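Local coordinates for protein carbohydrate kinase, FGGY (PDB 3H6E) that probably phosphorylates a carbohydrate, as a kinase of the FGGY family with the two-domain actin-like fold, at residues A[305-310]-A[352-357]; A[371-376]-A[462-467]. One frame throughout, in Å; residues are numbered along the deposited sequence.

Contact 1: A[305-310]-A[352-357]; sequences ETLIEI and GRFAWI
The phenyl ring of Phe354 and the indole of Trp356 meet a single methyl group, CD1 of Leu307, which comes obliquely at both rings and lies squarely over neither. CD1 stands 4.2 Å from Trp356 NE1 and 4.5 Å from Phe354 CZ, so it reaches both rings at loose van der Waals range. The rings themselves lie close together, Phe354 CZ being 4.0 Å from Trp356 CD1, and from there the methyl bridges the two. Neighbours in the fold also touch the rings: Ile338 both, Leu342 Phe354, and Arg366 and Ala369 of helix 363-384 the indole.

The contact is a simple example of a surface patch built by reach rather than by backbone proximity. The nearest CA atoms, of Leu307 and Trp356, are 10.6 Å apart, and the side chains must span that gap. In Leu307, chi1 of -83° directs CG beside the backbone N and anti to the carbonyl carbon, and a nearly eclipsed chi2 of -23° puts CD1 at the rings. The area buried is small, about 90 Å², and the touching groups are a methyl and two aromatic rings, so the attraction is probably modest and mainly apolar.

Leu307 sits in the last turn of helix 300-308, just before Glu309 leaves helical geometry with a positive phi of 71°. On the other side, Ala355 bonds through its backbone to Leu339. The result is the C-terminal end of a helix resting against a two-stranded antiparallel sheet, at the periphery of the FGGY C-terminal domain.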
ATOM      1  N   GLU A 305      -6.656 -15.649 -10.812  1.00 30.54           N
ATOM      2  CA  GLU A 305      -8.058 -15.988 -10.589  1.00 30.66           C
ATOM      3  C   GLU A 305      -8.793 -16.240 -11.899  1.00 32.01           C
ATOM      4  O   GLU A 305      -9.702 -17.065 -11.959  1.00 30.58           O
ATOM      5  CB  GLU A 305      -8.767 -14.884  -9.810  1.00 31.30           C
ATOM      6  CG  GLU A 305     -10.116 -15.307  -9.251  1.00 31.96           C
ATOM      7  CD  GLU A 305     -11.077 -14.146  -9.100  1.00 34.23           C
ATOM      8  OE1 GLU A 305     -11.343 -13.742  -7.948  1.00 31.09           O
ATOM      9  OE2 GLU A 305     -11.560 -13.635 -10.138  1.00 36.50           O
ATOM     10  N   THR A 306      -8.408 -15.517 -12.946  1.00 32.89           N
ATOM     11  CA  THR A 306      -8.970 -15.770 -14.263  1.00 31.48           C
ATOM     12  C   THR A 306      -8.665 -17.211 -14.646  1.00 32.61           C
ATOM     13  O   THR A 306      -9.526 -17.923 -15.160  1.00 33.20           O
ATOM     14  CB  THR A 306      -8.389 -14.825 -15.328  1.00 32.08           C
ATOM     15  OG1 THR A 306      -8.480 -13.468 -14.875  1.00 33.70           O
ATOM     16  CG2 THR A 306      -9.145 -14.972 -16.644  1.00 32.00           C
ATOM     17  N   LEU A 307      -7.434 -17.636 -14.370  1.00 33.39           N
ATOM     18  CA  LEU A 307      -6.974 -18.982 -14.707  1.00 32.49           C
ATOM     19  C   LEU A 307      -7.650 -20.088 -13.893  1.00 32.13           C
ATOM     20  O   LEU A 307      -8.095 -21.086 -14.451  1.00 36.73           O
ATOM     21  CB  LEU A 307      -5.454 -19.095 -14.545  1.00 32.86           C
ATOM     22  CG  LEU A 307      -4.536 -18.631 -15.680  1.00 31.31           C
ATOM     23  CD1 LEU A 307      -5.283 -18.644 -17.004  1.00 33.62           C
ATOM     24  CD2 LEU A 307      -3.953 -17.256 -15.396  1.00 28.76           C
ATOM     25  N   ILE A 308      -7.717 -19.921 -12.577  1.00 31.73           N
ATOM     26  CA  ILE A 308      -8.242 -20.974 -11.708  1.00 32.55           C
ATOM     27  C   ILE A 308      -9.745 -20.847 -11.437  1.00 32.30           C
ATOM     28  O   ILE A 308     -10.341 -21.708 -10.792  1.00 31.99           O
ATOM     29  CB  ILE A 308      -7.446 -21.087 -10.386  1.00 31.72           C
ATOM     30  CG1 ILE A 308      -7.291 -19.721  -9.722  1.00 30.11           C
ATOM     31  CG2 ILE A 308      -6.080 -21.700 -10.642  1.00 31.65           C
ATOM     32  CD1 ILE A 308      -8.437 -19.350  -8.822  1.00 31.52           C
ATOM     33  N   GLU A 309     -10.338 -19.761 -11.924  1.00 32.63           N
ATOM     34  CA  GLU A 309     -11.791 -19.591 -11.945  1.00 31.94           C
ATOM     35  C   GLU A 309     -12.457 -19.362 -10.584  1.00 31.99           C
ATOM     36  O   GLU A 309     -13.183 -18.385 -10.412  1.00 33.18           O
ATOM     37  CB  GLU A 309     -12.457 -20.761 -12.678  1.00 33.21           C
ATOM     38  CG  GLU A 309     -12.025 -20.896 -14.134  1.00 31.48           C
ATOM     39  CD  GLU A 309     -12.698 -22.059 -14.847  1.00 34.04           C
ATOM     40  OE1 GLU A 309     -13.532 -22.749 -14.222  1.00 32.55           O
ATOM     41  OE2 GLU A 309     -12.393 -22.283 -16.039  1.00 34.53           O
ATOM     42  N   ILE A 310     -12.216 -20.250  -9.622  1.00 31.64           N
ATOM     43  CA  ILE A 310     -12.946 -20.202  -8.355  1.00 32.62           C
ATOM     44  C   ILE A 310     -12.055 -20.322  -7.117  1.00 33.27           C
ATOM     45  O   ILE A 310     -10.970 -20.900  -7.174  1.00 32.90           O
ATOM     46  CB  ILE A 310     -14.044 -21.296  -8.298  1.00 31.93           C
ATOM     47  CG1 ILE A 310     -13.435 -22.681  -8.532  1.00 31.86           C
ATOM     48  CG2 ILE A 310     -15.139 -21.023  -9.324  1.00 29.70           C
ATOM     49  CD1 ILE A 310     -14.464 -23.785  -8.616  1.00 31.91           C
ATOM     50  N   GLY A 352       0.436  -7.214 -23.740  1.00 32.85           N
ATOM     51  CA  GLY A 352       0.866  -8.562 -24.064  1.00 33.93           C
ATOM     52  C   GLY A 352      -0.322  -9.403 -24.491  1.00 37.33           C
ATOM     53  O   GLY A 352      -1.294  -9.538 -23.745  1.00 35.72           O
ATOM     54  N   ARG A 353      -0.267  -9.959 -25.697  1.00 39.19           N
ATOM     55  CA  ARG A 353      -1.351 -10.820 -26.155  1.00 39.66           C
ATOM     56  C   ARG A 353      -1.326 -12.145 -25.406  1.00 35.88           C
ATOM     57  O   ARG A 353      -0.473 -12.993 -25.655  1.00 36.25           O
ATOM     58  CB  ARG A 353      -1.277 -11.079 -27.661  1.00 42.10           C
ATOM     59  CG  ARG A 353      -2.271 -12.142 -28.122  1.00 40.16           C
ATOM     60  CD  ARG A 353      -1.805 -12.854 -29.384  1.00 41.27           C
ATOM     61  NE  ARG A 353      -2.255 -14.245 -29.421  1.00 41.21           N
ATOM     62  CZ  ARG A 353      -3.296 -14.684 -30.123  1.00 42.61           C
ATOM     63  NH1 ARG A 353      -4.005 -13.840 -30.864  1.00 45.27           N
ATOM     64  NH2 ARG A 353      -3.625 -15.969 -30.089  1.00 40.76           N
ATOM     65  N   PHE A 354      -2.267 -12.312 -24.484  1.00 35.30           N
ATOM     66  CA  PHE A 354      -2.376 -13.538 -23.704  1.00 35.11           C
ATOM     67  C   PHE A 354      -2.403 -14.777 -24.596  1.00 36.38           C
ATOM     68  O   PHE A 354      -2.874 -14.723 -25.733  1.00 36.06           O
ATOM     69  CB  PHE A 354      -3.636 -13.491 -22.837  1.00 33.94           C
ATOM     70  CG  PHE A 354      -4.032 -14.822 -22.271  1.00 32.26           C
ATOM     71  CD1 PHE A 354      -3.280 -15.416 -21.271  1.00 32.38           C
ATOM     72  CD2 PHE A 354      -5.162 -15.478 -22.735  1.00 30.98           C
ATOM     73  CE1 PHE A 354      -3.639 -16.645 -20.749  1.00 32.84           C
ATOM     74  CE2 PHE A 354      -5.530 -16.705 -22.216  1.00 32.50           C
ATOM     75  CZ  PHE A 354      -4.766 -17.290 -21.220  1.00 33.52           C
ATOM     76  N   ALA A 355      -1.899 -15.892 -24.069  1.00 34.42           N
ATOM     77  CA  ALA A 355      -1.940 -17.169 -24.776  1.00 34.91           C
ATOM     78  C   ALA A 355      -1.322 -18.298 -23.958  1.00 36.08           C
ATOM     79  O   ALA A 355      -0.364 -18.090 -23.219  1.00 35.32           O
ATOM     80  CB  ALA A 355      -1.240 -17.056 -26.124  1.00 36.62           C
ATOM     81  N   TRP A 356      -1.881 -19.495 -24.099  1.00 37.34           N
ATOM     82  CA  TRP A 356      -1.285 -20.690 -23.518  1.00 37.66           C
ATOM     83  C   TRP A 356      -0.285 -21.294 -24.495  1.00 40.44           C
ATOM     84  O   TRP A 356      -0.249 -20.933 -25.673  1.00 41.65           O
ATOM     85  CB  TRP A 356      -2.357 -21.734 -23.203  1.00 39.85           C
ATOM     86  CG  TRP A 356      -2.927 -21.659 -21.823  1.00 38.49           C
ATOM     87  CD1 TRP A 356      -4.159 -21.195 -21.469  1.00 37.48           C
ATOM     88  CD2 TRP A 356      -2.292 -22.079 -20.611  1.00 38.43           C
ATOM     89  NE1 TRP A 356      -4.330 -21.297 -20.111  1.00 38.03           N
ATOM     90  CE2 TRP A 356      -3.197 -21.836 -19.561  1.00 38.70           C
ATOM     91  CE3 TRP A 356      -1.047 -22.635 -20.314  1.00 38.97           C
ATOM     92  CZ2 TRP A 356      -2.893 -22.129 -18.235  1.00 38.11           C
ATOM     93  CZ3 TRP A 356      -0.748 -22.925 -18.998  1.00 38.27           C
ATOM     94  CH2 TRP A 356      -1.666 -22.672 -17.974  1.00 36.75           C
ATOM     95  N   ILE A 357       0.525 -22.219 -23.998  1.00 40.72           N
ATOM     96  CA  ILE A 357       1.411 -23.004 -24.846  1.00 42.50           C
ATOM     97  C   ILE A 357       1.557 -24.382 -24.226  1.00 44.44           C
ATOM     98  O   ILE A 357       2.064 -24.524 -23.112  1.00 45.88           O
ATOM     99  CB  ILE A 357       2.782 -22.346 -25.006  1.00 43.25           C
ATOM    100  CG1 ILE A 357       2.684 -21.151 -25.955  1.00 41.80           C
ATOM    101  CG2 ILE A 357       3.789 -23.351 -25.534  1.00 44.25           C
ATOM    102  CD1 ILE A 357       3.955 -20.343 -26.055  1.00 45.33           C
TER

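Contact 2: A[371-376]-A[462-467]; sequences CLYAAL and NRWQAE
Leu376 lies on one face of the Trp464 indole, with a CH-pi interaction from Leu376 CB. This atom stands 3.4 Å from the centroid of the six-membered ring of Trp464, 15° off its normal. The same side chain continues over the bicycle, Leu376 CD1 coming 3.5 Å from Trp464 CD2 near the ring fusion, so CB and CD1 together spread leucine along the plane. With CG anti to its backbone N (chi1 -175°) the indole extends toward helix 363-384, and chi2 of 75° sets the turn of its plane.

Looser apolar packing comes from Tyr373, whose CD1 approaches the indole obliquely, 4.4 Å from Trp464 CZ2. Trp464 NE1 lies near the plane of the phenol, at its edge.

Polar bonds go elsewhere. Trp464 NE1 donates to the carbonyl O of Ile338, and Tyr373 OH is hydrogen-bonded to Glu303 OE1, so both buried polar atoms are paired. Were Trp464 replaced by alanine, the Ile338 carbonyl would probably lose this donor and Leu376 the flat surface it rests on.

Chemically, then, dispersion joins helices 363-384 and 457-468 directly, while the hydrogen bond to Ile338 probably helps fix the turn of the indole.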
ATOM      1  N   CYS A 371       1.319 -20.101 -11.122  1.00 31.36           N
ATOM      2  CA  CYS A 371       2.261 -19.571 -10.144  1.00 30.92           C
ATOM      3  C   CYS A 371       3.595 -19.199 -10.781  1.00 30.71           C
ATOM      4  O   CYS A 371       4.319 -18.349 -10.264  1.00 31.02           O
ATOM      5  CB  CYS A 371       2.496 -20.586  -9.030  1.00 31.24           C
ATOM      6  SG  CYS A 371       1.051 -20.945  -8.031  1.00 34.21           S
ATOM      7  N   LEU A 372       3.918 -19.840 -11.900  1.00 31.36           N
ATOM      8  CA  LEU A 372       5.171 -19.564 -12.597  1.00 32.35           C
ATOM      9  C   LEU A 372       5.077 -18.268 -13.382  1.00 30.20           C
ATOM     10  O   LEU A 372       6.008 -17.465 -13.385  1.00 28.98           O
ATOM     11  CB  LEU A 372       5.544 -20.711 -13.542  1.00 32.86           C
ATOM     12  CG  LEU A 372       5.899 -22.061 -12.910  1.00 36.49           C
ATOM     13  CD1 LEU A 372       6.611 -22.951 -13.928  1.00 38.99           C
ATOM     14  CD2 LEU A 372       6.754 -21.875 -11.666  1.00 32.22           C
ATOM     15  N   TYR A 373       3.943 -18.077 -14.049  1.00 29.80           N
ATOM     16  CA  TYR A 373       3.696 -16.885 -14.851  1.00 29.03           C
ATOM     17  C   TYR A 373       3.752 -15.619 -13.996  1.00 28.73           C
ATOM     18  O   TYR A 373       4.189 -14.563 -14.459  1.00 27.44           O
ATOM     19  CB  TYR A 373       2.339 -16.999 -15.558  1.00 29.30           C
ATOM     20  CG  TYR A 373       1.780 -15.682 -16.052  1.00 30.29           C
ATOM     21  CD1 TYR A 373       2.146 -15.169 -17.289  1.00 31.86           C
ATOM     22  CD2 TYR A 373       0.886 -14.953 -15.280  1.00 28.97           C
ATOM     23  CE1 TYR A 373       1.638 -13.964 -17.739  1.00 32.70           C
ATOM     24  CE2 TYR A 373       0.374 -13.751 -15.722  1.00 28.43           C
ATOM     25  CZ  TYR A 373       0.750 -13.262 -16.952  1.00 30.59           C
ATOM     26  OH  TYR A 373       0.245 -12.065 -17.397  1.00 31.55           O
ATOM     27  N   ALA A 374       3.310 -15.732 -12.747  1.00 27.05           N
ATOM     28  CA  ALA A 374       3.288 -14.593 -11.839  1.00 28.51           C
ATOM     29  C   ALA A 374       4.691 -14.307 -11.312  1.00 28.00           C
ATOM     30  O   ALA A 374       5.022 -13.170 -10.981  1.00 26.52           O
ATOM     31  CB  ALA A 374       2.313 -14.838 -10.691  1.00 25.75           C
ATOM     32  N   ALA A 375       5.512 -15.349 -11.242  1.00 27.89           N
ATOM     33  CA  ALA A 375       6.896 -15.201 -10.813  1.00 28.64           C
ATOM     34  C   ALA A 375       7.683 -14.451 -11.877  1.00 27.38           C
ATOM     35  O   ALA A 375       8.496 -13.580 -11.569  1.00 25.65           O
ATOM     36  CB  ALA A 375       7.518 -16.559 -10.552  1.00 28.47           C
ATOM     37  N   LEU A 376       7.419 -14.787 -13.134  1.00 26.61           N
ATOM     38  CA  LEU A 376       8.129 -14.198 -14.261  1.00 27.33           C
ATOM     39  C   LEU A 376       7.757 -12.737 -14.460  1.00 26.34           C
ATOM     40  O   LEU A 376       8.613 -11.911 -14.774  1.00 26.51           O
ATOM     41  CB  LEU A 376       7.850 -14.999 -15.532  1.00 29.89           C
ATOM     42  CG  LEU A 376       8.320 -16.456 -15.464  1.00 32.85           C
ATOM     43  CD1 LEU A 376       7.516 -17.354 -16.396  1.00 33.38           C
ATOM     44  CD2 LEU A 376       9.821 -16.570 -15.740  1.00 34.77           C
ATOM     45  N   ASN A 462      13.807 -18.693 -20.315  1.00 50.03           N
ATOM     46  CA  ASN A 462      14.392 -18.357 -21.606  1.00 50.43           C
ATOM     47  C   ASN A 462      13.374 -18.526 -22.728  1.00 48.75           C
ATOM     48  O   ASN A 462      13.186 -17.623 -23.547  1.00 47.39           O
ATOM     49  CB  ASN A 462      15.645 -19.192 -21.870  1.00 49.82           C
ATOM     50  CG  ASN A 462      16.842 -18.707 -21.076  1.00 50.38           C
ATOM     51  OD1 ASN A 462      17.061 -17.505 -20.941  1.00 48.97           O
ATOM     52  ND2 ASN A 462      17.627 -19.642 -20.551  1.00 50.52           N
ATOM     53  N   ARG A 463      12.711 -19.680 -22.754  1.00 48.93           N
ATOM     54  CA  ARG A 463      11.630 -19.907 -23.707  1.00 49.86           C
ATOM     55  C   ARG A 463      10.525 -18.869 -23.529  1.00 48.38           C
ATOM     56  O   ARG A 463      10.139 -18.192 -24.483  1.00 47.12           O
ATOM     57  CB  ARG A 463      11.065 -21.327 -23.579  1.00 50.50           C
ATOM     58  CG  ARG A 463      11.651 -22.313 -24.583  1.00 55.39           C
ATOM     59  CD  ARG A 463      12.854 -23.064 -24.027  1.00 54.95           C
ATOM     60  NE  ARG A 463      12.610 -24.503 -23.922  1.00 56.46           N
ATOM     61  CZ  ARG A 463      12.076 -25.108 -22.863  1.00 57.60           C
ATOM     62  NH1 ARG A 463      11.714 -24.408 -21.794  1.00 54.04           N
ATOM     63  NH2 ARG A 463      11.901 -26.423 -22.874  1.00 60.47           N
ATOM     64  N   TRP A 464      10.031 -18.742 -22.301  1.00 47.89           N
ATOM     65  CA  TRP A 464       8.992 -17.766 -21.976  1.00 47.51           C
ATOM     66  C   TRP A 464       9.345 -16.376 -22.499  1.00 45.28           C
ATOM     67  O   TRP A 464       8.595 -15.785 -23.276  1.00 44.04           O
ATOM     68  CB  TRP A 464       8.757 -17.722 -20.462  1.00 45.90           C
ATOM     69  CG  TRP A 464       7.624 -16.832 -20.034  1.00 42.58           C
ATOM     70  CD1 TRP A 464       6.286 -17.094 -20.142  1.00 41.20           C
ATOM     71  CD2 TRP A 464       7.728 -15.543 -19.412  1.00 40.48           C
ATOM     72  NE1 TRP A 464       5.555 -16.045 -19.638  1.00 37.15           N
ATOM     73  CE2 TRP A 464       6.415 -15.081 -19.183  1.00 37.45           C
ATOM     74  CE3 TRP A 464       8.805 -14.733 -19.035  1.00 40.30           C
ATOM     75  CZ2 TRP A 464       6.150 -13.848 -18.591  1.00 35.53           C
ATOM     76  CZ3 TRP A 464       8.538 -13.504 -18.451  1.00 36.93           C
ATOM     77  CH2 TRP A 464       7.222 -13.075 -18.235  1.00 35.23           C
ATOM     78  N   GLN A 465      10.493 -15.861 -22.070  1.00 46.53           N
ATOM     79  CA  GLN A 465      10.945 -14.538 -22.486  1.00 47.67           C
ATOM     80  C   GLN A 465      10.991 -14.408 -24.006  1.00 47.95           C
ATOM     81  O   GLN A 465      10.429 -13.468 -24.574  1.00 45.00           O
ATOM     82  CB  GLN A 465      12.312 -14.219 -21.877  1.00 46.89           C
ATOM     83  CG  GLN A 465      12.245 -13.794 -20.419  1.00 47.54           C
ATOM     84  CD  GLN A 465      13.611 -13.476 -19.843  1.00 52.12           C
ATOM     85  OE1 GLN A 465      13.746 -13.202 -18.649  1.00 49.65           O
ATOM     86  NE2 GLN A 465      14.634 -13.516 -20.692  1.00 52.46           N
ATOM     87  N   ALA A 466      11.655 -15.358 -24.659  1.00 48.05           N
ATOM     88  CA  ALA A 466      11.732 -15.373 -26.115  1.00 48.43           C
ATOM     89  C   ALA A 466      10.337 -15.275 -26.729  1.00 48.38           C
ATOM     90  O   ALA A 466      10.069 -14.403 -27.558  1.00 49.11           O
ATOM     91  CB  ALA A 466      12.442 -16.628 -26.597  1.00 46.95           C
ATOM     92  N   GLU A 467       9.449 -16.169 -26.306  1.00 46.44           N
ATOM     93  CA  GLU A 467       8.073 -16.180 -26.792  1.00 47.77           C
ATOM     94  C   GLU A 467       7.381 -14.830 -26.632  1.00 47.94           C
ATOM     95  O   GLU A 467       6.745 -14.340 -27.565  1.00 49.23           O
ATOM     96  CB  GLU A 467       7.267 -17.272 -26.089  1.00 47.17           C
ATOM     97  CG  GLU A 467       7.534 -18.667 -26.624  1.00 48.38           C
ATOM     98  CD  GLU A 467       6.875 -18.908 -27.966  1.00 48.30           C
ATOM     99  OE1 GLU A 467       5.691 -18.537 -28.124  1.00 46.38           O
ATOM    100  OE2 GLU A 467       7.538 -19.471 -28.861  1.00 48.78           O
TER

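How the contacts relate
Followed from the N terminus, helix 300-308 comes first, and contact 1 closes a loop of 41 residues when the chain returns at 352-357. Strand 337-339 lies within that loop. Helix 363-384 follows, and only then does contact 2 open, closing a longer excursion of 85 residues when helix 457-468 arrives; the two loops therefore run in series, neither nested nor crossed. The centres of contact 1 and contact 2 lie about 13 Å apart. Ile357 CD1 and Glu467 OE1 pack at 3.2 Å, joining one contact to the other, and Ile338 has neighbours in both. Together they bind three helices and the two-stranded sheet into one outer region of the C-terminal domain.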